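Local atomic coordinates of folylpolyglutamate synthase (FolC) (Helicobacter pylori, PDB entry 6K8C), a protein that probably adds glutamate to dihydropteroate and extends the polyglutamate tail of reduced folates, using ATP. Residues 47-51 with 152-158; 337-341 with 380-385. One frame throughout, in Å; residues are numbered along the deposited sequence.

Contact 1: 47-51 with 152-158; sequences AKVIH and TNALKKT
Val49 and Thr158 join the backbones where the loop 152-158 comes alongside strand 48-53: Thr158 N donates to Val49 O at 2.9 Å. The same threonine answers with its side chain. With OG1 turned beside its own backbone N (chi1 -52°), the hydroxyl takes a weak bond from Val49 N at 3.3 Å, and it also lies against CB of Lys48. Val49 packs its branched CB against the carbonyl oxygen of Lys156, CB to O 3.3 Å. Farther along, His51 reaches out to the 3-10 turn, and its NE2 donates to Thr152 OG1 at 2.7 Å, the acceptor standing 21° out of the ring plane. Asp150 bonds the same hydroxyl through OD2, so OG1 is gripped from two residues. Asn153 OD1 comes to the ring edge at CE1, its amide turned nearly perpendicular to the ring, while Lys157 lays CE obliquely by ND1 (3.5 Å) and sends NZ on to Ala187 O. The arrangement is that of a loop leading into the parallel part of a mixed sheet: strand 159-162 starts here beside strand 48-53, in the P-loop NTPase-like middle domain of Mur-type ligases.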
ATOM      1  N   ALA A  47       6.670  -8.485 -19.331  1.00 36.74           N
ATOM      2  CA  ALA A  47       6.042  -7.234 -18.933  1.00 34.31           C
ATOM      3  C   ALA A  47       7.082  -6.218 -18.479  1.00 31.26           C
ATOM      4  O   ALA A  47       8.095  -6.565 -17.865  1.00 34.86           O
ATOM      5  CB  ALA A  47       5.037  -7.490 -17.810  1.00 38.48           C
ATOM      6  N   LYS A  48       6.836  -4.954 -18.797  1.00 32.99           N
ATOM      7  CA  LYS A  48       7.682  -3.896 -18.273  1.00 27.50           C
ATOM      8  C   LYS A  48       7.357  -3.698 -16.800  1.00 29.84           C
ATOM      9  O   LYS A  48       6.187  -3.626 -16.416  1.00 30.18           O
ATOM     10  CB  LYS A  48       7.478  -2.607 -19.067  1.00 35.73           C
ATOM     11  CG  LYS A  48       7.984  -2.699 -20.504  1.00 39.00           C
ATOM     12  CD  LYS A  48       7.768  -1.391 -21.259  1.00 52.89           C
ATOM     13  CE  LYS A  48       8.046  -1.545 -22.751  1.00 53.96           C
ATOM     14  NZ  LYS A  48       9.358  -2.202 -23.014  1.00 66.55           N
ATOM     15  N   VAL A  49       8.392  -3.641 -15.968  1.00 25.09           N
ATOM     16  CA  VAL A  49       8.236  -3.681 -14.519  1.00 30.57           C
ATOM     17  C   VAL A  49       8.441  -2.283 -13.964  1.00 27.00           C
ATOM     18  O   VAL A  49       9.476  -1.658 -14.216  1.00 23.42           O
ATOM     19  CB  VAL A  49       9.226  -4.668 -13.877  1.00 34.69           C
ATOM     20  CG1 VAL A  49       9.287  -4.459 -12.358  1.00 34.75           C
ATOM     21  CG2 VAL A  49       8.840  -6.095 -14.220  1.00 31.95           C
ATOM     22  N   ILE A  50       7.474  -1.807 -13.185  1.00 24.13           N
ATOM     23  CA  ILE A  50       7.568  -0.517 -12.510  1.00 24.75           C
ATOM     24  C   ILE A  50       7.715  -0.777 -11.016  1.00 21.63           C
ATOM     25  O   ILE A  50       6.824  -1.360 -10.390  1.00 26.09           O
ATOM     26  CB  ILE A  50       6.347   0.365 -12.801  1.00 29.21           C
ATOM     27  CG1 ILE A  50       6.248   0.635 -14.305  1.00 31.42           C
ATOM     28  CG2 ILE A  50       6.465   1.677 -12.044  1.00 29.51           C
ATOM     29  CD1 ILE A  50       5.176  -0.147 -14.996  1.00 32.51           C
ATOM     30  N   HIS A  51       8.831  -0.342 -10.445  1.00 23.91           N
ATOM     31  CA  HIS A  51       9.143  -0.588  -9.040  1.00 31.39           C
ATOM     32  C   HIS A  51       8.698   0.620  -8.220  1.00 25.61           C
ATOM     33  O   HIS A  51       9.258   1.709  -8.362  1.00 29.74           O
ATOM     34  CB  HIS A  51      10.640  -0.842  -8.874  1.00 26.49           C
ATOM     35  CG  HIS A  51      11.009  -1.570  -7.619  1.00 38.65           C
ATOM     36  ND1 HIS A  51      12.285  -1.538  -7.094  1.00 38.35           N
ATOM     37  CD2 HIS A  51      10.282  -2.358  -6.792  1.00 39.30           C
ATOM     38  CE1 HIS A  51      12.325  -2.271  -5.995  1.00 38.50           C
ATOM     39  NE2 HIS A  51      11.124  -2.779  -5.789  1.00 42.26           N
ATOM     40  N   THR A 152      11.529  -7.747  -4.297  1.00 35.81           N
ATOM     41  CA  THR A 152      11.157  -7.123  -5.563  1.00 40.48           C
ATOM     42  C   THR A 152      12.354  -6.510  -6.275  1.00 31.95           C
ATOM     43  O   THR A 152      12.269  -6.230  -7.476  1.00 39.63           O
ATOM     44  CB  THR A 152      10.081  -6.056  -5.350  1.00 34.95           C
ATOM     45  OG1 THR A 152      10.559  -5.064  -4.430  1.00 30.51           O
ATOM     46  CG2 THR A 152       8.809  -6.680  -4.811  1.00 33.57           C
ATOM     47  N   ASN A 153      13.470  -6.311  -5.569  1.00 32.24           N
ATOM     48  CA  ASN A 153      14.680  -5.784  -6.193  1.00 42.16           C
ATOM     49  C   ASN A 153      15.295  -6.740  -7.205  1.00 44.43           C
ATOM     50  O   ASN A 153      16.106  -6.305  -8.031  1.00 37.85           O
ATOM     51  CB  ASN A 153      15.725  -5.455  -5.126  1.00 43.00           C
ATOM     52  CG  ASN A 153      15.613  -4.039  -4.630  1.00 56.85           C
ATOM     53  OD1 ASN A 153      15.459  -3.111  -5.422  1.00 60.92           O
ATOM     54  ND2 ASN A 153      15.684  -3.861  -3.313  1.00 48.47           N
ATOM     55  N   ALA A 154      14.948  -8.028  -7.155  1.00 37.67           N
ATOM     56  CA  ALA A 154      15.587  -9.014  -8.016  1.00 38.69           C
ATOM     57  C   ALA A 154      15.062  -8.983  -9.444  1.00 40.72           C
ATOM     58  O   ALA A 154      15.725  -9.509 -10.344  1.00 34.70           O
ATOM     59  CB  ALA A 154      15.405 -10.420  -7.434  1.00 37.81           C
ATOM     60  N   LEU A 155      13.896  -8.393  -9.672  1.00 36.93           N
ATOM     61  CA  LEU A 155      13.334  -8.333 -11.012  1.00 40.29           C
ATOM     62  C   LEU A 155      13.945  -7.169 -11.781  1.00 33.56           C
ATOM     63  O   LEU A 155      14.221  -6.106 -11.216  1.00 32.87           O
ATOM     64  CB  LEU A 155      11.812  -8.189 -10.940  1.00 34.73           C
ATOM     65  CG  LEU A 155      10.985  -9.446 -10.660  1.00 46.09           C
ATOM     66  CD1 LEU A 155      11.126  -9.890  -9.212  1.00 38.86           C
ATOM     67  CD2 LEU A 155       9.527  -9.189 -10.990  1.00 46.99           C
ATOM     68  N   LYS A 156      14.190  -7.377 -13.071  1.00 41.76           N
ATOM     69  CA  LYS A 156      14.677  -6.282 -13.898  1.00 41.35           C
ATOM     70  C   LYS A 156      13.590  -5.221 -14.015  1.00 37.75           C
ATOM     71  O   LYS A 156      12.406  -5.535 -14.161  1.00 46.21           O
ATOM     72  CB  LYS A 156      15.093  -6.785 -15.281  1.00 56.58           C
ATOM     73  CG  LYS A 156      16.520  -7.320 -15.336  1.00 67.63           C
ATOM     74  CD  LYS A 156      16.835  -7.950 -16.685  1.00 76.71           C
ATOM     75  CE  LYS A 156      17.987  -8.940 -16.577  1.00 81.19           C
ATOM     76  NZ  LYS A 156      18.216  -9.662 -17.859  1.00 79.94           N
ATOM     77  N   LYS A 157      13.992  -3.962 -13.928  1.00 34.94           N
ATOM     78  CA  LYS A 157      13.045  -2.864 -13.829  1.00 34.15           C
ATOM     79  C   LYS A 157      13.154  -1.957 -15.043  1.00 34.01           C
ATOM     80  O   LYS A 157      14.255  -1.633 -15.499  1.00 41.08           O
ATOM     81  CB  LYS A 157      13.268  -2.059 -12.546  1.00 49.65           C
ATOM     82  CG  LYS A 157      14.692  -1.591 -12.333  1.00 50.37           C
ATOM     83  CD  LYS A 157      14.793  -0.723 -11.092  1.00 45.22           C
ATOM     84  CE  LYS A 157      14.502  -1.530  -9.838  1.00 55.48           C
ATOM     85  NZ  LYS A 157      15.752  -2.002  -9.188  1.00 52.91           N
ATOM     86  N   THR A 158      11.998  -1.568 -15.571  1.00 30.46           N
ATOM     87  CA  THR A 158      11.939  -0.513 -16.573  1.00 32.49           C
ATOM     88  C   THR A 158      11.993   0.863 -15.923  1.00 31.28           C
ATOM     89  O   THR A 158      12.631   1.784 -16.448  1.00 26.58           O
ATOM     90  CB  THR A 158      10.655  -0.661 -17.389  1.00 33.43           C
ATOM     91  OG1 THR A 158      10.559  -1.999 -17.882  1.00 37.75           O
ATOM     92  CG2 THR A 158      10.626   0.320 -18.550  1.00 37.11           C
TER

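Contact 2: 337-341 with 380-385; sequences LELHE and LVANAF
Leu380 meets Leu339 tip to tip, opening a run of aliphatic contacts between the helix 379-390 and the loop that follows strand 331-336. Its CG, set anti to the backbone N (chi1 166°), brings the branch point within 3.7 Å of Leu339 CD1. Both methyls touch Leu339 and Glu341: CD1 lies near Leu339 CD2 and Glu341 OE2, CD2 near Leu339 CD1 and the glutamate's CB and CG. Val381 serves two leucines. Its CG2 meets Leu339 CD1 at 3.6 Å, the side chains crossing at about a right angle, whereas CG1 faces CD2 of Leu337. That methyl of Leu337 also sits on the helix backbone, 3.3 Å from Val381 O, an oxygen already used by Phe385 N in the helical hydrogen bond. One turn on from Leu380, Ala384 offers its CB to Leu339 CD2 at 4.0 Å, and Phe385 closes the row with CB against Leu337 CD2, its ring going on to Ile282, Ile284 and Val375. The chemistry is thus dispersive, with leucine methyls lodged on a helix face and the glutamate carboxylate at the margin; such a joint depends on shape and the exclusion of water more than on directed bonds.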
ATOM      1  N   LEU A 337      -8.129  -0.119  20.625  1.00 42.66           N
ATOM      2  CA  LEU A 337      -7.964  -1.511  20.204  1.00 41.15           C
ATOM      3  C   LEU A 337      -6.618  -2.003  20.717  1.00 42.20           C
ATOM      4  O   LEU A 337      -5.575  -1.798  20.092  1.00 43.47           O
ATOM      5  CB  LEU A 337      -8.073  -1.648  18.690  1.00 38.21           C
ATOM      6  CG  LEU A 337      -8.208  -3.083  18.169  1.00 45.42           C
ATOM      7  CD1 LEU A 337      -9.472  -3.719  18.684  1.00 48.58           C
ATOM      8  CD2 LEU A 337      -8.174  -3.124  16.648  1.00 45.72           C
ATOM      9  N   GLU A 338      -6.651  -2.661  21.875  1.00 47.73           N
ATOM     10  CA  GLU A 338      -5.452  -3.194  22.510  1.00 60.54           C
ATOM     11  C   GLU A 338      -4.619  -4.001  21.525  1.00 52.11           C
ATOM     12  O   GLU A 338      -5.111  -4.954  20.913  1.00 52.90           O
ATOM     13  CB  GLU A 338      -5.854  -4.069  23.698  1.00 66.21           C
ATOM     14  CG  GLU A 338      -4.765  -4.263  24.737  1.00 70.28           C
ATOM     15  CD  GLU A 338      -5.309  -4.170  26.144  1.00 78.99           C
ATOM     16  OE1 GLU A 338      -6.215  -4.963  26.473  1.00 76.83           O
ATOM     17  OE2 GLU A 338      -4.832  -3.315  26.920  1.00 82.17           O
ATOM     18  N   LEU A 339      -3.361  -3.594  21.354  1.00 58.74           N
ATOM     19  CA  LEU A 339      -2.397  -4.305  20.529  1.00 60.01           C
ATOM     20  C   LEU A 339      -1.080  -4.369  21.282  1.00 71.15           C
ATOM     21  O   LEU A 339      -0.632  -3.365  21.844  1.00 64.09           O
ATOM     22  CB  LEU A 339      -2.185  -3.622  19.171  1.00 59.46           C
ATOM     23  CG  LEU A 339      -3.291  -3.773  18.128  1.00 54.06           C
ATOM     24  CD1 LEU A 339      -3.188  -2.661  17.101  1.00 52.15           C
ATOM     25  CD2 LEU A 339      -3.227  -5.133  17.462  1.00 50.80           C
ATOM     26  N   HIS A 340      -0.463  -5.548  21.290  1.00 74.76           N
ATOM     27  CA  HIS A 340       0.777  -5.773  22.020  1.00 77.07           C
ATOM     28  C   HIS A 340       1.992  -5.848  21.109  1.00 75.11           C
ATOM     29  O   HIS A 340       3.110  -6.029  21.601  1.00 74.28           O
ATOM     30  CB  HIS A 340       0.659  -7.046  22.860  1.00 69.26           C
ATOM     31  CG  HIS A 340      -0.368  -6.946  23.944  1.00 84.12           C
ATOM     32  ND1 HIS A 340      -0.101  -6.381  25.172  1.00 94.12           N
ATOM     33  CD2 HIS A 340      -1.673  -7.311  23.974  1.00 82.84           C
ATOM     34  CE1 HIS A 340      -1.193  -6.415  25.917  1.00 90.25           C
ATOM     35  NE2 HIS A 340      -2.160  -6.974  25.213  1.00 86.78           N
ATOM     36  N   GLU A 341       1.796  -5.714  19.800  1.00 66.36           N
ATOM     37  CA  GLU A 341       2.913  -5.589  18.880  1.00 57.21           C
ATOM     38  C   GLU A 341       3.780  -4.402  19.291  1.00 73.92           C
ATOM     39  O   GLU A 341       3.298  -3.422  19.863  1.00 75.34           O
ATOM     40  CB  GLU A 341       2.391  -5.439  17.449  1.00 61.59           C
ATOM     41  CG  GLU A 341       1.779  -6.723  16.860  1.00 62.71           C
ATOM     42  CD  GLU A 341       0.433  -7.123  17.476  1.00 69.39           C
ATOM     43  OE1 GLU A 341       0.094  -6.656  18.586  1.00 73.06           O
ATOM     44  OE2 GLU A 341      -0.292  -7.922  16.844  1.00 72.86           O
ATOM     45  N   LEU A 380      -2.607  -2.916  10.653  1.00 35.50           N
ATOM     46  CA  LEU A 380      -2.692  -3.813  11.799  1.00 36.94           C
ATOM     47  C   LEU A 380      -3.996  -3.613  12.561  1.00 46.70           C
ATOM     48  O   LEU A 380      -4.688  -4.581  12.896  1.00 34.58           O
ATOM     49  CB  LEU A 380      -1.489  -3.599  12.721  1.00 40.47           C
ATOM     50  CG  LEU A 380      -1.544  -4.188  14.132  1.00 38.52           C
ATOM     51  CD1 LEU A 380      -1.651  -5.705  14.083  1.00 59.13           C
ATOM     52  CD2 LEU A 380      -0.323  -3.762  14.937  1.00 46.71           C
ATOM     53  N   VAL A 381      -4.348  -2.356  12.839  1.00 35.48           N
ATOM     54  CA  VAL A 381      -5.578  -2.074  13.575  1.00 34.29           C
ATOM     55  C   VAL A 381      -6.788  -2.604  12.816  1.00 35.35           C
ATOM     56  O   VAL A 381      -7.682  -3.226  13.402  1.00 37.11           O
ATOM     57  CB  VAL A 381      -5.702  -0.564  13.851  1.00 31.37           C
ATOM     58  CG1 VAL A 381      -7.140  -0.198  14.174  1.00 32.08           C
ATOM     59  CG2 VAL A 381      -4.782  -0.156  14.989  1.00 38.25           C
ATOM     60  N   ALA A 382      -6.829  -2.382  11.501  1.00 29.79           N
ATOM     61  CA  ALA A 382      -7.991  -2.803  10.725  1.00 34.87           C
ATOM     62  C   ALA A 382      -8.062  -4.319  10.619  1.00 40.34           C
ATOM     63  O   ALA A 382      -9.144  -4.906  10.742  1.00 33.74           O
ATOM     64  CB  ALA A 382      -7.954  -2.175   9.333  1.00 32.67           C
ATOM     65  N   ASN A 383      -6.920  -4.971  10.390  1.00 34.34           N
ATOM     66  CA  ASN A 383      -6.931  -6.423  10.240  1.00 40.57           C
ATOM     67  C   ASN A 383      -7.215  -7.115  11.570  1.00 40.34           C
ATOM     68  O   ASN A 383      -7.924  -8.127  11.607  1.00 41.32           O
ATOM     69  CB  ASN A 383      -5.605  -6.901   9.650  1.00 34.09           C
ATOM     70  CG  ASN A 383      -5.490  -8.411   9.633  1.00 48.16           C
ATOM     71  OD1 ASN A 383      -4.887  -9.008  10.523  1.00 55.70           O
ATOM     72  ND2 ASN A 383      -6.084  -9.040   8.623  1.00 45.15           N
ATOM     73  N   ALA A 384      -6.686  -6.573  12.671  1.00 42.90           N
ATOM     74  CA  ALA A 384      -6.957  -7.156  13.983  1.00 38.98           C
ATOM     75  C   ALA A 384      -8.410  -6.946  14.393  1.00 46.35           C
ATOM     76  O   ALA A 384      -9.019  -7.831  15.006  1.00 42.97           O
ATOM     77  CB  ALA A 384      -6.010  -6.571  15.031  1.00 37.36           C
ATOM     78  N   PHE A 385      -8.983  -5.783  14.074  1.00 31.72           N
ATOM     79  CA  PHE A 385     -10.413  -5.596  14.295  1.00 32.02           C
ATOM     80  C   PHE A 385     -11.221  -6.603  13.492  1.00 32.07           C
ATOM     81  O   PHE A 385     -12.191  -7.183  13.992  1.00 34.75           O
ATOM     82  CB  PHE A 385     -10.850  -4.183  13.910  1.00 32.74           C
ATOM     83  CG  PHE A 385     -12.342  -4.026  13.870  1.00 31.37           C
ATOM     84  CD1 PHE A 385     -13.052  -3.798  15.035  1.00 29.13           C
ATOM     85  CD2 PHE A 385     -13.041  -4.159  12.678  1.00 30.17           C
ATOM     86  CE1 PHE A 385     -14.427  -3.672  15.013  1.00 33.29           C
ATOM     87  CE2 PHE A 385     -14.415  -4.038  12.652  1.00 33.17           C
ATOM     88  CZ  PHE A 385     -15.110  -3.793  13.818  1.00 38.08           C
TER

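In the fold
The two contacts illustrate how a two-domain ligase is built from separate sheets. Contact 1 belongs to the larger mixed sheet, where strand 48-53 lies between strands 138-142 and 159-162; contact 2 belongs to the smaller one, bringing the loop after strand 331-336 to the helix that follows strand 373-376. Both segments of contact 1 precede those of contact 2 in sequence, and the two contacts flank the chain's centre from opposite sides. Their centres are 33 Å apart and their nearest atoms about 20 Å, without touching. Each therefore ties together distant sequence inside its own domain: the P-loop NTPase-type middle domain in one case, the glutamate ligase domain in the other.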